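Local atomic coordinates of 3-oxoacyl-[acyl-carrier-protein] synthase 2 (Rickettsia rickettsii, PDB entry 4JGA), a protein that probably catalyses the condensation of malonyl-acyl carrier protein with a growing acyl chain, the elongation step of bacterial fatty acid synthesis. Residues T49-I62 with V221-N235. Numbering follows the deposited sequence.
Sequences TITEFDTSKLACKI and VAGFVAARALCTKYN
Asn235 grips the backbone of Ala59 and Lys61 where the connection between strands 47-49 and 62-64 of a small β-hairpin packs on helix 218-226 and the loop after it in this thiolase-fold ketosynthase. Its carboxamide both gives and takes: ND2 donates to Ala59 O at 2.9 Å, nearly straight at 164°, while OD1 receives Lys61 N at 2.9 Å from above its carbonyl plane. Asparagine suits the place because one short, flat group serves a C=O and an N-H two residues apart. A water donates to Asn235 O and also hydrogen-bonds Thr49 OG1.

Beneath these polar links the packing is apolar. Val221 turns CG1 to Leu58 CD1 and CG2 to the edge of the Phe53 ring at CZ, its β-branch serving two neighbours. Leu58 forks likewise, its CD2 resting on Ala222 CB at 4.0 Å, near Gly149 of the second subunit. Small Cys60 sets CB against Val225 CG2 and Leu230 CD1, both on one side of it, and Ala59 CB meets Thr232 CG2.

The Lys61 and Asn235 side chains cross at about a right angle; the lysine then bends (chi4 -66°), and NZ bonds Thr55 O and Leu58 O, the latter at 2.9 Å.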
ATOM      1  N   THR A  49     -17.508 -25.273   0.098  1.00 21.74           N
ATOM      2  CA  THR A  49     -18.681 -24.553  -0.295  1.00 21.81           C
ATOM      3  C   THR A  49     -18.833 -23.300   0.585  1.00 21.39           C
ATOM      4  O   THR A  49     -18.681 -23.349   1.795  1.00 21.53           O
ATOM      5  CB  THR A  49     -19.915 -25.466  -0.185  1.00 23.31           C
ATOM      6  OG1 THR A  49     -19.849 -26.466  -1.226  1.00 23.55           O
ATOM      7  CG2 THR A  49     -21.194 -24.687  -0.334  1.00 23.85           C
ATOM      8  N   ILE A  50     -19.120 -22.180  -0.051  1.00 20.77           N
ATOM      9  CA  ILE A  50     -19.424 -20.954   0.640  1.00 20.75           C
ATOM     10  C   ILE A  50     -20.790 -21.104   1.276  1.00 22.25           C
ATOM     11  O   ILE A  50     -21.743 -21.467   0.614  1.00 22.57           O
ATOM     12  CB  ILE A  50     -19.466 -19.757  -0.335  1.00 20.08           C
ATOM     13  CG1 ILE A  50     -18.066 -19.508  -0.887  1.00 18.64           C
ATOM     14  CG2 ILE A  50     -20.009 -18.500   0.352  1.00 20.42           C
ATOM     15  CD1 ILE A  50     -18.044 -18.658  -2.133  1.00 18.21           C
ATOM     16  N   THR A  51     -20.865 -20.821   2.570  1.00 22.95           N
ATOM     17  CA  THR A  51     -22.148 -20.866   3.285  1.00 24.76           C
ATOM     18  C   THR A  51     -22.551 -19.543   3.982  1.00 25.24           C
ATOM     19  O   THR A  51     -23.712 -19.367   4.280  1.00 26.75           O
ATOM     20  CB  THR A  51     -22.128 -21.989   4.329  1.00 25.58           C
ATOM     21  OG1 THR A  51     -20.986 -21.806   5.154  1.00 24.81           O
ATOM     22  CG2 THR A  51     -22.034 -23.370   3.673  1.00 25.59           C
ATOM     23  N   GLU A  52     -21.618 -18.625   4.236  1.00 24.22           N
ATOM     24  CA  GLU A  52     -21.935 -17.416   5.021  1.00 24.80           C
ATOM     25  C   GLU A  52     -22.860 -16.435   4.291  1.00 25.09           C
ATOM     26  O   GLU A  52     -23.399 -15.531   4.914  1.00 26.22           O
ATOM     27  CB  GLU A  52     -20.644 -16.653   5.416  1.00 23.64           C
ATOM     28  N   PHE A  53     -23.022 -16.583   2.977  1.00 24.17           N
ATOM     29  CA  PHE A  53     -23.934 -15.721   2.253  1.00 24.47           C
ATOM     30  C   PHE A  53     -24.500 -16.467   1.065  1.00 24.54           C
ATOM     31  O   PHE A  53     -24.009 -17.531   0.693  1.00 23.89           O
ATOM     32  CB  PHE A  53     -23.265 -14.389   1.838  1.00 23.33           C
ATOM     33  CG  PHE A  53     -22.023 -14.555   0.996  1.00 21.62           C
ATOM     34  CD1 PHE A  53     -22.104 -14.704  -0.377  1.00 21.14           C
ATOM     35  CD2 PHE A  53     -20.770 -14.571   1.581  1.00 20.64           C
ATOM     36  CE1 PHE A  53     -20.955 -14.854  -1.148  1.00 19.86           C
ATOM     37  CE2 PHE A  53     -19.614 -14.712   0.808  1.00 19.26           C
ATOM     38  CZ  PHE A  53     -19.715 -14.860  -0.558  1.00 18.84           C
ATOM     39  N   ASP A  54     -25.538 -15.893   0.487  1.00 25.45           N
ATOM     40  CA  ASP A  54     -26.300 -16.531  -0.570  1.00 26.15           C
ATOM     41  C   ASP A  54     -25.535 -16.524  -1.885  1.00 24.68           C
ATOM     42  O   ASP A  54     -25.213 -15.474  -2.406  1.00 24.36           O
ATOM     43  CB  ASP A  54     -27.653 -15.803  -0.698  1.00 27.87           C
ATOM     44  CG  ASP A  54     -28.528 -16.336  -1.815  1.00 28.68           C
ATOM     45  OD1 ASP A  54     -28.204 -17.342  -2.478  1.00 28.21           O
ATOM     46  OD2 ASP A  54     -29.561 -15.693  -2.042  1.00 30.33           O
ATOM     47  N   THR A  55     -25.237 -17.701  -2.416  1.00 24.10           N
ATOM     48  CA  THR A  55     -24.487 -17.808  -3.656  1.00 22.90           C
ATOM     49  C   THR A  55     -25.346 -18.332  -4.801  1.00 23.62           C
ATOM     50  O   THR A  55     -24.826 -18.688  -5.848  1.00 22.99           O
ATOM     51  CB  THR A  55     -23.284 -18.767  -3.512  1.00 21.83           C
ATOM     52  OG1 THR A  55     -23.751 -20.076  -3.233  1.00 22.41           O
ATOM     53  CG2 THR A  55     -22.342 -18.326  -2.436  1.00 21.10           C
ATOM     54  N   SER A  56     -26.658 -18.384  -4.615  1.00 25.02           N
ATOM     55  CA  SER A  56     -27.520 -18.930  -5.644  1.00 25.82           C
ATOM     56  C   SER A  56     -27.389 -18.208  -6.990  1.00 25.32           C
ATOM     57  O   SER A  56     -27.602 -18.843  -8.004  1.00 25.45           O
ATOM     58  CB  SER A  56     -28.977 -18.915  -5.191  1.00 27.54           C
ATOM     59  OG  SER A  56     -29.329 -17.613  -4.795  1.00 27.83           O
ATOM     60  N   LYS A  57     -27.012 -16.916  -7.008  1.00 24.80           N
ATOM     61  CA  LYS A  57     -26.818 -16.174  -8.276  1.00 24.34           C
ATOM     62  C   LYS A  57     -25.357 -16.053  -8.680  1.00 22.92           C
ATOM     63  O   LYS A  57     -25.059 -15.385  -9.658  1.00 22.72           O
ATOM     64  CB  LYS A  57     -27.410 -14.742  -8.218  1.00 24.78           C
ATOM     65  N   LEU A  58     -24.442 -16.667  -7.937  1.00 22.08           N
ATOM     66  CA  LEU A  58     -23.018 -16.605  -8.263  1.00 20.71           C
ATOM     67  C   LEU A  58     -22.547 -17.873  -8.949  1.00 20.50           C
ATOM     68  O   LEU A  58     -22.821 -18.977  -8.485  1.00 20.88           O
ATOM     69  CB  LEU A  58     -22.207 -16.399  -6.997  1.00 20.06           C
ATOM     70  CG  LEU A  58     -22.447 -15.046  -6.340  1.00 20.17           C
ATOM     71  CD1 LEU A  58     -21.787 -15.013  -4.971  1.00 19.68           C
ATOM     72  CD2 LEU A  58     -21.946 -13.927  -7.259  1.00 19.74           C
ATOM     73  N   ALA A  59     -21.838 -17.703 -10.059  1.00 19.96           N
ATOM     74  CA  ALA A  59     -21.367 -18.824 -10.856  1.00 19.62           C
ATOM     75  C   ALA A  59     -20.258 -19.601 -10.168  1.00 18.77           C
ATOM     76  O   ALA A  59     -20.059 -20.778 -10.449  1.00 18.98           O
ATOM     77  CB  ALA A  59     -20.894 -18.333 -12.207  1.00 19.45           C
ATOM     78  N   CYS A  60     -19.511 -18.948  -9.276  1.00 17.93           N
ATOM     79  CA  CYS A  60     -18.529 -19.640  -8.415  1.00 17.21           C
ATOM     80  C   CYS A  60     -19.057 -19.698  -6.988  1.00 17.35           C
ATOM     81  O   CYS A  60     -19.460 -18.699  -6.443  1.00 17.15           O
ATOM     82  CB  CYS A  60     -17.178 -18.940  -8.424  1.00 16.29           C
ATOM     83  SG  CYS A  60     -15.950 -19.769  -7.366  1.00 15.93           S
ATOM     84  N   LYS A  61     -19.093 -20.897  -6.416  1.00 17.70           N
ATOM     85  CA  LYS A  61     -19.790 -21.131  -5.160  1.00 18.40           C
ATOM     86  C   LYS A  61     -18.854 -21.676  -4.091  1.00 18.00           C
ATOM     87  O   LYS A  61     -19.306 -22.138  -3.053  1.00 18.47           O
ATOM     88  CB  LYS A  61     -20.945 -22.118  -5.389  1.00 19.64           C
ATOM     89  CG  LYS A  61     -22.006 -21.589  -6.347  1.00 20.32           C
ATOM     90  CD  LYS A  61     -22.997 -22.666  -6.753  1.00 21.52           C
ATOM     91  CE  LYS A  61     -23.814 -22.209  -7.946  1.00 22.04           C
ATOM     92  NZ  LYS A  61     -24.693 -21.053  -7.621  1.00 22.51           N
ATOM     93  N   ILE A  62     -17.549 -21.612  -4.348  1.00 17.01           N
ATOM     94  CA  ILE A  62     -16.562 -22.267  -3.476  1.00 16.72           C
ATOM     95  C   ILE A  62     -15.419 -21.316  -3.154  1.00 15.67           C
ATOM     96  O   ILE A  62     -15.217 -20.334  -3.845  1.00 14.97           O
ATOM     97  CB  ILE A  62     -15.959 -23.519  -4.139  1.00 16.71           C
ATOM     98  CG1 ILE A  62     -15.312 -23.162  -5.490  1.00 16.20           C
ATOM     99  CG2 ILE A  62     -17.033 -24.594  -4.312  1.00 17.86           C
ATOM    100  CD1 ILE A  62     -14.428 -24.251  -6.095  1.00 16.20           C
ATOM    101  N   VAL A 221     -16.675 -11.984  -4.935  1.00 11.77           N
ATOM    102  CA  VAL A 221     -16.807 -13.127  -5.810  1.00 12.37           C
ATOM    103  C   VAL A 221     -17.402 -12.675  -7.146  1.00 12.63           C
ATOM    104  O   VAL A 221     -16.941 -13.084  -8.194  1.00 12.76           O
ATOM    105  CB  VAL A 221     -17.688 -14.244  -5.178  1.00 12.98           C
ATOM    106  CG1 VAL A 221     -17.865 -15.403  -6.145  1.00 13.65           C
ATOM    107  CG2 VAL A 221     -17.064 -14.726  -3.862  1.00 12.88           C
ATOM    108  N   ALA A 222     -18.461 -11.852  -7.096  1.00 12.71           N
ATOM    109  CA  ALA A 222     -19.079 -11.352  -8.331  1.00 13.02           C
ATOM    110  C   ALA A 222     -18.032 -10.623  -9.185  1.00 12.70           C
ATOM    111  O   ALA A 222     -17.974 -10.807 -10.396  1.00 13.12           O
ATOM    112  CB  ALA A 222     -20.234 -10.426  -8.017  1.00 13.02           C
ATOM    113  N   GLY A 223     -17.170  -9.853  -8.529  1.00 12.01           N
ATOM    114  CA  GLY A 223     -16.074  -9.139  -9.208  1.00 11.77           C
ATOM    115  C   GLY A 223     -15.143 -10.026  -9.979  1.00 12.11           C
ATOM    116  O   GLY A 223     -14.888  -9.810 -11.170  1.00 12.36           O
ATOM    117  N   PHE A 224     -14.684 -11.082  -9.328  1.00 12.28           N
ATOM    118  CA  PHE A 224     -13.749 -12.012  -9.962  1.00 12.73           C
ATOM    119  C   PHE A 224     -14.418 -12.895 -10.990  1.00 13.79           C
ATOM    120  O   PHE A 224     -13.801 -13.227 -12.013  1.00 14.15           O
ATOM    121  CB  PHE A 224     -12.967 -12.815  -8.914  1.00 12.57           C
ATOM    122  CG  PHE A 224     -11.868 -12.021  -8.260  1.00 11.75           C
ATOM    123  CD1 PHE A 224     -10.700 -11.756  -8.947  1.00 11.56           C
ATOM    124  CD2 PHE A 224     -12.026 -11.480  -6.996  1.00 11.34           C
ATOM    125  CE1 PHE A 224      -9.700 -11.006  -8.371  1.00 11.00           C
ATOM    126  CE2 PHE A 224     -11.021 -10.729  -6.401  1.00 10.74           C
ATOM    127  CZ  PHE A 224      -9.848 -10.488  -7.096  1.00 10.56           C
ATOM    128  N   VAL A 225     -15.689 -13.245 -10.765  1.00 14.20           N
ATOM    129  CA  VAL A 225     -16.435 -13.963 -11.778  1.00 15.04           C
ATOM    130  C   VAL A 225     -16.522 -13.090 -13.020  1.00 15.33           C
ATOM    131  O   VAL A 225     -16.298 -13.576 -14.148  1.00 15.79           O
ATOM    132  CB  VAL A 225     -17.855 -14.363 -11.283  1.00 15.45           C
ATOM    133  CG1 VAL A 225     -18.757 -14.812 -12.444  1.00 16.32           C
ATOM    134  CG2 VAL A 225     -17.745 -15.444 -10.223  1.00 15.52           C
ATOM    135  N   ALA A 226     -16.816 -11.793 -12.835  1.00 14.92           N
ATOM    136  CA  ALA A 226     -17.026 -10.903 -13.991  1.00 15.37           C
ATOM    137  C   ALA A 226     -15.711 -10.669 -14.749  1.00 15.56           C
ATOM    138  O   ALA A 226     -15.716 -10.535 -15.943  1.00 15.99           O
ATOM    139  CB  ALA A 226     -17.646  -9.579 -13.563  1.00 14.91           C
ATOM    140  N   ALA A 227     -14.583 -10.675 -14.036  1.00 15.51           N
ATOM    141  CA  ALA A 227     -13.268 -10.637 -14.671  1.00 15.93           C
ATOM    142  C   ALA A 227     -12.887 -11.957 -15.324  1.00 17.31           C
ATOM    143  O   ALA A 227     -11.803 -12.062 -15.852  1.00 17.15           O
ATOM    144  CB  ALA A 227     -12.223 -10.268 -13.644  1.00 15.17           C
ATOM    145  N   ARG A 228     -13.772 -12.962 -15.252  1.00 18.72           N
ATOM    146  CA  ARG A 228     -13.544 -14.306 -15.777  1.00 20.56           C
ATOM    147  C   ARG A 228     -12.284 -14.939 -15.169  1.00 19.55           C
ATOM    148  O   ARG A 228     -11.615 -15.727 -15.803  1.00 19.94           O
ATOM    149  CB  ARG A 228     -13.512 -14.298 -17.338  1.00 23.89           C
ATOM    150  CG  ARG A 228     -14.700 -13.587 -18.037  1.00 26.22           C
ATOM    151  CD  ARG A 228     -14.449 -13.275 -19.533  1.00 29.90           C
ATOM    152  NE  ARG A 228     -13.299 -12.355 -19.698  1.00 32.69           N
ATOM    153  CZ  ARG A 228     -13.329 -11.015 -19.567  1.00 35.34           C
ATOM    154  NH1 ARG A 228     -14.471 -10.339 -19.311  1.00 35.47           N
ATOM    155  NH2 ARG A 228     -12.183 -10.332 -19.698  1.00 37.08           N
ATOM    156  N   ALA A 229     -11.981 -14.623 -13.923  1.00 18.15           N
ATOM    157  CA  ALA A 229     -10.779 -15.145 -13.257  1.00 17.60           C
ATOM    158  C   ALA A 229     -10.991 -16.492 -12.523  1.00 17.75           C
ATOM    159  O   ALA A 229     -10.019 -17.206 -12.256  1.00 17.66           O
ATOM    160  CB  ALA A 229     -10.305 -14.123 -12.257  1.00 16.71           C
ATOM    161  N   LEU A 230     -12.243 -16.827 -12.188  1.00 17.67           N
ATOM    162  CA  LEU A 230     -12.519 -17.948 -11.275  1.00 17.95           C
ATOM    163  C   LEU A 230     -12.934 -19.252 -11.929  1.00 18.47           C
ATOM    164  O   LEU A 230     -13.688 -19.250 -12.912  1.00 19.30           O
ATOM    165  CB  LEU A 230     -13.589 -17.562 -10.245  1.00 17.72           C
ATOM    166  CG  LEU A 230     -13.347 -16.321  -9.394  1.00 17.11           C
ATOM    167  CD1 LEU A 230     -14.384 -16.219  -8.271  1.00 17.02           C
ATOM    168  CD2 LEU A 230     -11.940 -16.305  -8.779  1.00 16.65           C
ATOM    169  N   CYS A 231     -12.505 -20.374 -11.347  1.00 18.38           N
ATOM    170  CA  CYS A 231     -13.094 -21.680 -11.690  1.00 19.21           C
ATOM    171  C   CYS A 231     -14.589 -21.763 -11.319  1.00 19.47           C
ATOM    172  O   CYS A 231     -14.960 -21.624 -10.153  1.00 18.86           O
ATOM    173  CB  CYS A 231     -12.365 -22.819 -10.968  1.00 19.48           C
ATOM    174  SG  CYS A 231     -12.934 -24.427 -11.497  1.00 20.90           S
ATOM    175  N   THR A 232     -15.445 -22.021 -12.304  1.00 20.34           N
ATOM    176  CA  THR A 232     -16.883 -22.102 -12.060  1.00 20.74           C
ATOM    177  C   THR A 232     -17.443 -23.489 -12.400  1.00 22.18           C
ATOM    178  O   THR A 232     -18.636 -23.693 -12.299  1.00 22.64           O
ATOM    179  CB  THR A 232     -17.661 -21.037 -12.851  1.00 20.55           C
ATOM    180  OG1 THR A 232     -17.446 -21.233 -14.235  1.00 21.22           O
ATOM    181  CG2 THR A 232     -17.200 -19.615 -12.496  1.00 19.49           C
ATOM    182  N   LYS A 233     -16.568 -24.425 -12.753  1.00 22.85           N
ATOM    183  CA  LYS A 233     -16.948 -25.750 -13.200  1.00 24.48           C
ATOM    184  C   LYS A 233     -16.803 -26.888 -12.138  1.00 25.22           C
ATOM    185  O   LYS A 233     -17.194 -28.022 -12.395  1.00 26.34           O
ATOM    186  CB  LYS A 233     -16.119 -26.117 -14.462  1.00 24.99           C
ATOM    187  N   TYR A 234     -16.250 -26.611 -10.964  1.00 24.70           N
ATOM    188  CA  TYR A 234     -16.094 -27.655  -9.943  1.00 25.48           C
ATOM    189  C   TYR A 234     -16.854 -27.327  -8.654  1.00 25.35           C
ATOM    190  O   TYR A 234     -16.428 -27.754  -7.567  1.00 25.68           O
ATOM    191  CB  TYR A 234     -14.617 -27.850  -9.603  1.00 25.16           C
ATOM    192  CG  TYR A 234     -13.825 -28.673 -10.601  1.00 25.99           C
ATOM    193  CD1 TYR A 234     -13.294 -28.078 -11.735  1.00 25.64           C
ATOM    194  CD2 TYR A 234     -13.585 -30.025 -10.391  1.00 27.15           C
ATOM    195  CE1 TYR A 234     -12.566 -28.803 -12.652  1.00 26.48           C
ATOM    196  CE2 TYR A 234     -12.836 -30.768 -11.294  1.00 28.04           C
ATOM    197  CZ  TYR A 234     -12.327 -30.140 -12.422  1.00 27.71           C
ATOM    198  OH  TYR A 234     -11.596 -30.845 -13.325  1.00 28.63           O
ATOM    199  N   ASN A 235     -17.982 -26.622  -8.749  1.00 25.24           N
ATOM    200  CA  ASN A 235     -18.766 -26.281  -7.549  1.00 25.28           C
ATOM    201  C   ASN A 235     -19.287 -27.510  -6.772  1.00 26.73           C
ATOM    202  O   ASN A 235     -19.447 -27.439  -5.549  1.00 26.76           O
ATOM    203  CB  ASN A 235     -19.952 -25.381  -7.884  1.00 24.90           C
ATOM    204  CG  ASN A 235     -19.529 -23.985  -8.305  1.00 23.63           C
ATOM    205  OD1 ASN A 235     -18.530 -23.423  -7.826  1.00 22.83           O
ATOM    206  ND2 ASN A 235     -20.322 -23.390  -9.175  1.00 23.52           N
TER
HETATM  207  O   HOH W   1     -20.288 -25.594  -3.896  1.00 25.13           O